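Local coordinates for protein sulfate adenylyltransferase, adenylylsulfate kinase (Thiobacillus denitrificans, PDB 3CR8) that probably phosphorylates adenosine 5'-phosphosulfate with ATP to give 3'-phosphoadenylyl sulfate, the activated form of sulfate, at residues K382-M394 with I526-E538. Residues are numbered along the deposited sequence; the frame is centred on the assembly and turned at random.
Sequences KSTLARALAARLM and IDEAVQQILLKLE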
ATOM      1  N   LYS A 382     -39.127  -9.665  30.695  1.00 70.94           N
ATOM      2  CA  LYS A 382     -38.932  -9.345  29.291  1.00 73.76           C
ATOM      3  C   LYS A 382     -38.408  -7.923  29.143  1.00 64.66           C
ATOM      4  O   LYS A 382     -37.292  -7.713  28.666  1.00 60.11           O
ATOM      5  CB  LYS A 382     -40.242  -9.505  28.511  1.00 74.96           C
ATOM      6  CG  LYS A 382     -40.509 -10.909  27.999  1.00 75.28           C
ATOM      7  CD  LYS A 382     -41.763 -10.940  27.155  1.00 80.67           C
ATOM      8  CE  LYS A 382     -42.929 -10.340  27.924  1.00 95.02           C
ATOM      9  NZ  LYS A 382     -44.210 -10.339  27.147  1.00 94.39           N
ATOM     10  N   SER A 383     -39.207  -6.945  29.555  1.00 53.40           N
ATOM     11  CA  SER A 383     -38.802  -5.550  29.401  1.00 59.93           C
ATOM     12  C   SER A 383     -37.463  -5.223  30.050  1.00 59.58           C
ATOM     13  O   SER A 383     -36.653  -4.495  29.479  1.00 67.33           O
ATOM     14  CB  SER A 383     -39.870  -4.592  29.914  1.00 62.32           C
ATOM     15  OG  SER A 383     -40.784  -4.238  28.883  1.00 84.75           O
ATOM     16  N   THR A 384     -37.228  -5.755  31.238  1.00 57.71           N
ATOM     17  CA  THR A 384     -35.976  -5.511  31.946  1.00 58.60           C
ATOM     18  C   THR A 384     -34.772  -6.087  31.188  1.00 54.86           C
ATOM     19  O   THR A 384     -33.733  -5.434  31.053  1.00 53.42           O
ATOM     20  CB  THR A 384     -36.004  -6.130  33.362  1.00 63.35           C
ATOM     21  OG1 THR A 384     -37.357  -6.277  33.796  1.00 75.50           O
ATOM     22  CG2 THR A 384     -35.261  -5.251  34.355  1.00 56.55           C
ATOM     23  N   LEU A 385     -34.915  -7.319  30.719  1.00 52.14           N
ATOM     24  CA  LEU A 385     -33.890  -7.936  29.898  1.00 49.71           C
ATOM     25  C   LEU A 385     -33.635  -7.092  28.668  1.00 54.37           C
ATOM     26  O   LEU A 385     -32.498  -6.775  28.356  1.00 52.91           O
ATOM     27  CB  LEU A 385     -34.332  -9.334  29.468  1.00 56.78           C
ATOM     28  CG  LEU A 385     -33.826 -10.402  30.425  1.00 59.37           C
ATOM     29  CD1 LEU A 385     -34.290 -11.785  29.981  1.00 67.28           C
ATOM     30  CD2 LEU A 385     -32.304 -10.304  30.459  1.00 58.43           C
ATOM     31  N   ALA A 386     -34.710  -6.729  27.972  1.00 51.30           N
ATOM     32  CA  ALA A 386     -34.590  -6.001  26.735  1.00 42.34           C
ATOM     33  C   ALA A 386     -33.759  -4.742  26.958  1.00 49.75           C
ATOM     34  O   ALA A 386     -32.800  -4.500  26.236  1.00 60.23           O
ATOM     35  CB  ALA A 386     -35.945  -5.701  26.170  1.00 43.74           C
ATOM     36  N   ARG A 387     -34.081  -3.955  27.974  1.00 43.21           N
ATOM     37  CA  ARG A 387     -33.314  -2.727  28.226  1.00 45.86           C
ATOM     38  C   ARG A 387     -31.843  -2.960  28.517  1.00 44.96           C
ATOM     39  O   ARG A 387     -30.979  -2.234  28.053  1.00 43.75           O
ATOM     40  CB  ARG A 387     -33.899  -1.934  29.388  1.00 49.55           C
ATOM     41  CG  ARG A 387     -34.638  -0.715  28.975  1.00 51.51           C
ATOM     42  CD  ARG A 387     -35.096   0.031  30.182  1.00 63.88           C
ATOM     43  NE  ARG A 387     -34.102   0.982  30.667  1.00 61.51           N
ATOM     44  CZ  ARG A 387     -34.054   2.250  30.274  1.00 68.91           C
ATOM     45  NH1 ARG A 387     -34.931   2.695  29.371  1.00 60.32           N
ATOM     46  NH2 ARG A 387     -33.135   3.063  30.788  1.00 45.02           N
ATOM     47  N   ALA A 388     -31.558  -3.954  29.335  1.00 52.42           N
ATOM     48  CA  ALA A 388     -30.167  -4.280  29.612  1.00 54.01           C
ATOM     49  C   ALA A 388     -29.448  -4.688  28.321  1.00 54.28           C
ATOM     50  O   ALA A 388     -28.337  -4.231  28.058  1.00 54.15           O
ATOM     51  CB  ALA A 388     -30.070  -5.381  30.668  1.00 43.98           C
ATOM     52  N   LEU A 389     -30.093  -5.535  27.518  1.00 43.68           N
ATOM     53  CA  LEU A 389     -29.496  -6.052  26.300  1.00 44.08           C
ATOM     54  C   LEU A 389     -29.172  -4.883  25.354  1.00 48.59           C
ATOM     55  O   LEU A 389     -28.121  -4.861  24.719  1.00 48.16           O
ATOM     56  CB  LEU A 389     -30.437  -7.082  25.670  1.00 38.00           C
ATOM     57  CG  LEU A 389     -29.915  -8.064  24.632  1.00 42.37           C
ATOM     58  CD1 LEU A 389     -30.639  -7.852  23.320  1.00 38.48           C
ATOM     59  CD2 LEU A 389     -28.369  -8.001  24.487  1.00 43.16           C
ATOM     60  N   ALA A 390     -30.070  -3.904  25.289  1.00 49.25           N
ATOM     61  CA  ALA A 390     -29.853  -2.689  24.515  1.00 39.84           C
ATOM     62  C   ALA A 390     -28.583  -1.962  24.967  1.00 42.05           C
ATOM     63  O   ALA A 390     -27.756  -1.594  24.155  1.00 45.07           O
ATOM     64  CB  ALA A 390     -31.067  -1.761  24.644  1.00 42.32           C
ATOM     65  N   ALA A 391     -28.442  -1.734  26.266  1.00 45.76           N
ATOM     66  CA  ALA A 391     -27.278  -1.033  26.795  1.00 37.20           C
ATOM     67  C   ALA A 391     -25.987  -1.721  26.324  1.00 50.01           C
ATOM     68  O   ALA A 391     -25.085  -1.076  25.808  1.00 43.30           O
ATOM     69  CB  ALA A 391     -27.329  -0.981  28.316  1.00 33.03           C
ATOM     70  N   ARG A 392     -25.908  -3.036  26.501  1.00 53.71           N
ATOM     71  CA  ARG A 392     -24.738  -3.793  26.096  1.00 45.41           C
ATOM     72  C   ARG A 392     -24.441  -3.610  24.616  1.00 51.25           C
ATOM     73  O   ARG A 392     -23.308  -3.260  24.249  1.00 57.58           O
ATOM     74  CB  ARG A 392     -24.941  -5.274  26.367  1.00 42.92           C
ATOM     75  CG  ARG A 392     -24.988  -5.642  27.814  1.00 59.80           C
ATOM     76  CD  ARG A 392     -23.651  -5.356  28.476  1.00 59.24           C
ATOM     77  NE  ARG A 392     -22.538  -5.577  27.566  1.00 57.18           N
ATOM     78  CZ  ARG A 392     -21.723  -6.627  27.614  1.00 70.07           C
ATOM     79  NH1 ARG A 392     -21.888  -7.568  28.543  1.00 58.57           N
ATOM     80  NH2 ARG A 392     -20.731  -6.728  26.728  1.00 70.27           N
ATOM     81  N   LEU A 393     -25.449  -3.868  23.777  1.00 35.94           N
ATOM     82  CA  LEU A 393     -25.270  -3.799  22.344  1.00 39.14           C
ATOM     83  C   LEU A 393     -24.800  -2.407  21.925  1.00 44.82           C
ATOM     84  O   LEU A 393     -24.138  -2.254  20.899  1.00 49.06           O
ATOM     85  CB  LEU A 393     -26.537  -4.205  21.619  1.00 32.39           C
ATOM     86  CG  LEU A 393     -26.777  -5.683  21.845  1.00 40.44           C
ATOM     87  CD1 LEU A 393     -27.954  -6.220  21.039  1.00 37.05           C
ATOM     88  CD2 LEU A 393     -25.518  -6.440  21.514  1.00 37.77           C
ATOM     89  N   MET A 394     -25.112  -1.396  22.731  1.00 41.98           N
ATOM     90  CA  MET A 394     -24.763  -0.015  22.394  1.00 37.49           C
ATOM     91  C   MET A 394     -23.298   0.267  22.581  1.00 38.51           C
ATOM     92  O   MET A 394     -22.788   1.217  22.058  1.00 45.75           O
ATOM     93  CB  MET A 394     -25.572   0.980  23.229  1.00 42.24           C
ATOM     94  CG  MET A 394     -27.025   1.135  22.749  1.00 59.93           C
ATOM     95  SD  MET A 394     -27.987   2.553  23.380  1.00 49.84           S
ATOM     96  CE  MET A 394     -29.545   2.168  22.553  1.00 45.05           C
ATOM     97  N   ILE A 526     -30.123 -10.563  36.211  1.00 64.45           N
ATOM     98  CA  ILE A 526     -30.124  -9.892  34.914  1.00 64.65           C
ATOM     99  C   ILE A 526     -28.788 -10.123  34.195  1.00 61.62           C
ATOM    100  O   ILE A 526     -28.748 -10.618  33.061  1.00 57.46           O
ATOM    101  CB  ILE A 526     -30.406  -8.388  35.055  1.00 62.06           C
ATOM    102  CG1 ILE A 526     -31.893  -8.170  35.241  1.00 46.78           C
ATOM    103  CG2 ILE A 526     -29.994  -7.632  33.805  1.00 64.49           C
ATOM    104  CD1 ILE A 526     -32.671  -8.453  34.011  1.00 54.29           C
ATOM    105  N   ASP A 527     -27.699  -9.777  34.863  1.00 51.21           N
ATOM    106  CA  ASP A 527     -26.385  -9.958  34.281  1.00 58.20           C
ATOM    107  C   ASP A 527     -26.169 -11.323  33.647  1.00 59.16           C
ATOM    108  O   ASP A 527     -25.667 -11.429  32.523  1.00 53.71           O
ATOM    109  CB  ASP A 527     -25.316  -9.715  35.324  1.00 53.54           C
ATOM    110  CG  ASP A 527     -25.186  -8.247  35.687  1.00 61.81           C
ATOM    111  OD1 ASP A 527     -25.918  -7.411  35.090  1.00 55.88           O
ATOM    112  OD2 ASP A 527     -24.343  -7.937  36.565  1.00 70.96           O
ATOM    113  N   GLU A 528     -26.545 -12.370  34.365  1.00 52.54           N
ATOM    114  CA  GLU A 528     -26.327 -13.719  33.861  1.00 63.07           C
ATOM    115  C   GLU A 528     -27.171 -14.017  32.631  1.00 60.85           C
ATOM    116  O   GLU A 528     -26.714 -14.669  31.691  1.00 71.97           O
ATOM    117  CB  GLU A 528     -26.582 -14.750  34.959  1.00 63.59           C
ATOM    118  CG  GLU A 528     -25.585 -14.642  36.106  1.00 67.91           C
ATOM    119  CD  GLU A 528     -25.902 -15.577  37.250  1.00 81.40           C
ATOM    120  OE1 GLU A 528     -27.107 -15.771  37.545  1.00 81.55           O
ATOM    121  OE2 GLU A 528     -24.941 -16.105  37.857  1.00 80.24           O
ATOM    122  N   ALA A 529     -28.402 -13.531  32.649  1.00 57.10           N
ATOM    123  CA  ALA A 529     -29.303 -13.724  31.539  1.00 57.67           C
ATOM    124  C   ALA A 529     -28.789 -12.964  30.319  1.00 59.79           C
ATOM    125  O   ALA A 529     -28.669 -13.544  29.226  1.00 66.65           O
ATOM    126  CB  ALA A 529     -30.732 -13.277  31.929  1.00 43.65           C
ATOM    127  N   VAL A 530     -28.478 -11.677  30.512  1.00 47.20           N
ATOM    128  CA  VAL A 530     -27.937 -10.841  29.448  1.00 48.63           C
ATOM    129  C   VAL A 530     -26.760 -11.516  28.729  1.00 51.44           C
ATOM    130  O   VAL A 530     -26.744 -11.645  27.481  1.00 42.41           O
ATOM    131  CB  VAL A 530     -27.505  -9.481  30.003  1.00 49.09           C
ATOM    132  CG1 VAL A 530     -26.567  -8.776  29.040  1.00 51.36           C
ATOM    133  CG2 VAL A 530     -28.705  -8.632  30.230  1.00 59.11           C
ATOM    134  N   GLN A 531     -25.792 -11.956  29.537  1.00 52.91           N
ATOM    135  CA  GLN A 531     -24.627 -12.696  29.056  1.00 43.87           C
ATOM    136  C   GLN A 531     -25.060 -13.878  28.223  1.00 48.71           C
ATOM    137  O   GLN A 531     -24.545 -14.085  27.128  1.00 55.41           O
ATOM    138  CB  GLN A 531     -23.785 -13.179  30.228  1.00 45.50           C
ATOM    139  CG  GLN A 531     -22.462 -13.748  29.827  1.00 43.03           C
ATOM    140  CD  GLN A 531     -21.702 -12.818  28.929  1.00 52.44           C
ATOM    141  OE1 GLN A 531     -21.837 -11.597  29.030  1.00 55.30           O
ATOM    142  NE2 GLN A 531     -20.887 -13.385  28.046  1.00 35.75           N
ATOM    143  N   GLN A 532     -26.020 -14.633  28.750  1.00 47.62           N
ATOM    144  CA  GLN A 532     -26.506 -15.830  28.091  1.00 52.21           C
ATOM    145  C   GLN A 532     -27.031 -15.522  26.692  1.00 54.95           C
ATOM    146  O   GLN A 532     -26.928 -16.357  25.789  1.00 49.36           O
ATOM    147  CB  GLN A 532     -27.557 -16.532  28.945  1.00 57.67           C
ATOM    148  CG  GLN A 532     -27.981 -17.912  28.416  1.00 76.72           C
ATOM    149  CD  GLN A 532     -26.825 -18.920  28.308  1.00 91.05           C
ATOM    150  OE1 GLN A 532     -26.034 -19.075  29.239  1.00 87.20           O
ATOM    151  NE2 GLN A 532     -26.739 -19.615  27.168  1.00 72.89           N
ATOM    152  N   ILE A 533     -27.566 -14.319  26.499  1.00 44.77           N
ATOM    153  CA  ILE A 533     -27.996 -13.963  25.157  1.00 51.98           C
ATOM    154  C   ILE A 533     -26.851 -13.352  24.320  1.00 54.18           C
ATOM    155  O   ILE A 533     -26.833 -13.496  23.087  1.00 55.72           O
ATOM    156  CB  ILE A 533     -29.349 -13.156  25.092  1.00 55.41           C
ATOM    157  CG1 ILE A 533     -29.201 -11.717  25.563  1.00 59.45           C
ATOM    158  CG2 ILE A 533     -30.398 -13.796  25.944  1.00 52.84           C
ATOM    159  CD1 ILE A 533     -30.487 -11.189  26.182  1.00 50.77           C
ATOM    160  N   LEU A 534     -25.875 -12.711  24.958  1.00 42.54           N
ATOM    161  CA  LEU A 534     -24.731 -12.256  24.167  1.00 42.59           C
ATOM    162  C   LEU A 534     -24.019 -13.481  23.622  1.00 50.03           C
ATOM    163  O   LEU A 534     -23.484 -13.468  22.517  1.00 56.90           O
ATOM    164  CB  LEU A 534     -23.781 -11.353  24.960  1.00 35.90           C
ATOM    165  CG  LEU A 534     -24.429  -9.994  25.254  1.00 55.08           C
ATOM    166  CD1 LEU A 534     -23.713  -9.230  26.352  1.00 50.52           C
ATOM    167  CD2 LEU A 534     -24.543  -9.152  23.989  1.00 44.36           C
ATOM    168  N   LEU A 535     -24.025 -14.548  24.402  1.00 46.30           N
ATOM    169  CA  LEU A 535     -23.580 -15.826  23.907  1.00 50.66           C
ATOM    170  C   LEU A 535     -24.374 -16.289  22.664  1.00 58.97           C
ATOM    171  O   LEU A 535     -23.771 -16.698  21.659  1.00 58.79           O
ATOM    172  CB  LEU A 535     -23.684 -16.866  25.009  1.00 49.05           C
ATOM    173  CG  LEU A 535     -22.431 -17.060  25.853  1.00 56.15           C
ATOM    174  CD1 LEU A 535     -22.816 -17.723  27.160  1.00 57.22           C
ATOM    175  CD2 LEU A 535     -21.425 -17.905  25.100  1.00 43.90           C
ATOM    176  N   LYS A 536     -25.703 -16.237  22.719  1.00 40.99           N
ATOM    177  CA  LYS A 536     -26.467 -16.738  21.603  1.00 46.94           C
ATOM    178  C   LYS A 536     -25.995 -15.976  20.352  1.00 47.44           C
ATOM    179  O   LYS A 536     -25.647 -16.592  19.335  1.00 58.85           O
ATOM    180  CB  LYS A 536     -27.969 -16.551  21.835  1.00 36.68           C
ATOM    181  CG  LYS A 536     -28.821 -17.677  21.334  1.00 39.46           C
ATOM    182  CD  LYS A 536     -27.930 -18.876  21.029  1.00 43.58           C
ATOM    183  CE  LYS A 536     -28.721 -20.041  20.477  1.00 39.44           C
ATOM    184  NZ  LYS A 536     -29.358 -19.734  19.164  1.00 72.57           N
ATOM    185  N   LEU A 537     -25.994 -14.624  20.446  1.00 40.42           N
ATOM    186  CA  LEU A 537     -25.621 -13.702  19.345  1.00 44.97           C
ATOM    187  C   LEU A 537     -24.195 -13.944  18.858  1.00 56.32           C
ATOM    188  O   LEU A 537     -23.945 -14.021  17.646  1.00 58.40           O
ATOM    189  CB  LEU A 537     -25.788 -12.209  19.726  1.00 41.45           C
ATOM    190  CG  LEU A 537     -27.161 -11.745  20.210  1.00 44.85           C
ATOM    191  CD1 LEU A 537     -27.101 -10.343  20.765  1.00 38.28           C
ATOM    192  CD2 LEU A 537     -28.199 -11.845  19.098  1.00 46.03           C
ATOM    193  N   GLU A 538     -23.260 -14.067  19.800  1.00 50.03           N
ATOM    194  CA  GLU A 538     -21.869 -14.338  19.459  1.00 51.06           C
ATOM    195  C   GLU A 538     -21.742 -15.627  18.666  1.00 48.82           C
ATOM    196  O   GLU A 538     -20.913 -15.746  17.778  1.00 64.33           O
ATOM    197  CB  GLU A 538     -21.018 -14.432  20.713  1.00 55.25           C
ATOM    198  CG  GLU A 538     -19.589 -14.773  20.418  1.00 53.59           C
ATOM    199  CD  GLU A 538     -19.038 -13.952  19.285  1.00 56.44           C
ATOM    200  OE1 GLU A 538     -19.367 -12.754  19.192  1.00 54.33           O
ATOM    201  OE2 GLU A 538     -18.265 -14.503  18.487  1.00 64.65           O
TER
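In the P-loop kinase domain, the helix that leaves the Walker A loop packs through Leu-385, Ala-388, Leu-389 and Arg-392 against the C-terminal helix, where Val-530 enters the groove as a knob among these four. The axes of 382-394 and 526-538 come within 9.8 Å and cross at -61°, and no hydrogen bond links them, so the join is made by side-chain packing. Val-530 straddles the crossing: with CG1 anti to its backbone N (chi1 162°), CG2 is left to press on Ala-388 CB at 3.6 Å, while CG1 meets Arg-392 CG at 3.7 Å. The small Ala-388 is consistent with the near approach here, where the CA atoms of Leu-389 and Val-530 lie 5.9 Å apart. At the N-terminal end, Leu-385 CD2 reaches Ala-529 CB at 3.7 Å and also touches Ile-526 CD1. Further along, Leu-389 CG is met obliquely by Ile-533 CD1 at 3.5 Å, and its CD2, with that of Leu-393, lies against Leu-534 CD2. The other Leu-534 methyl, CD1, sits over one face of the Arg-392 guanidinium, offset toward its rim; bends at chi2 and chi3 turn the arginine chain back across this leucine. Were Arg-392 cut back to an alanine, a gap would probably open beside the buried Leu-534 and Val-530. Gln-531 OE1 comes only within 4.1 Å of Arg-392 NH1, too far for a hydrogen bond, while its NE2 bonds to Ala-227 O of a second subunit. Both helices lie on the same face of the parallel sheet: Leu-389 rests on Val-372 of the central strand 370-376 and Ile-446 of its neighbour 444-447, whereas Ile-533 and Leu-537 spread over strand 469-475, Ile-533 also touching edge strand 517-519.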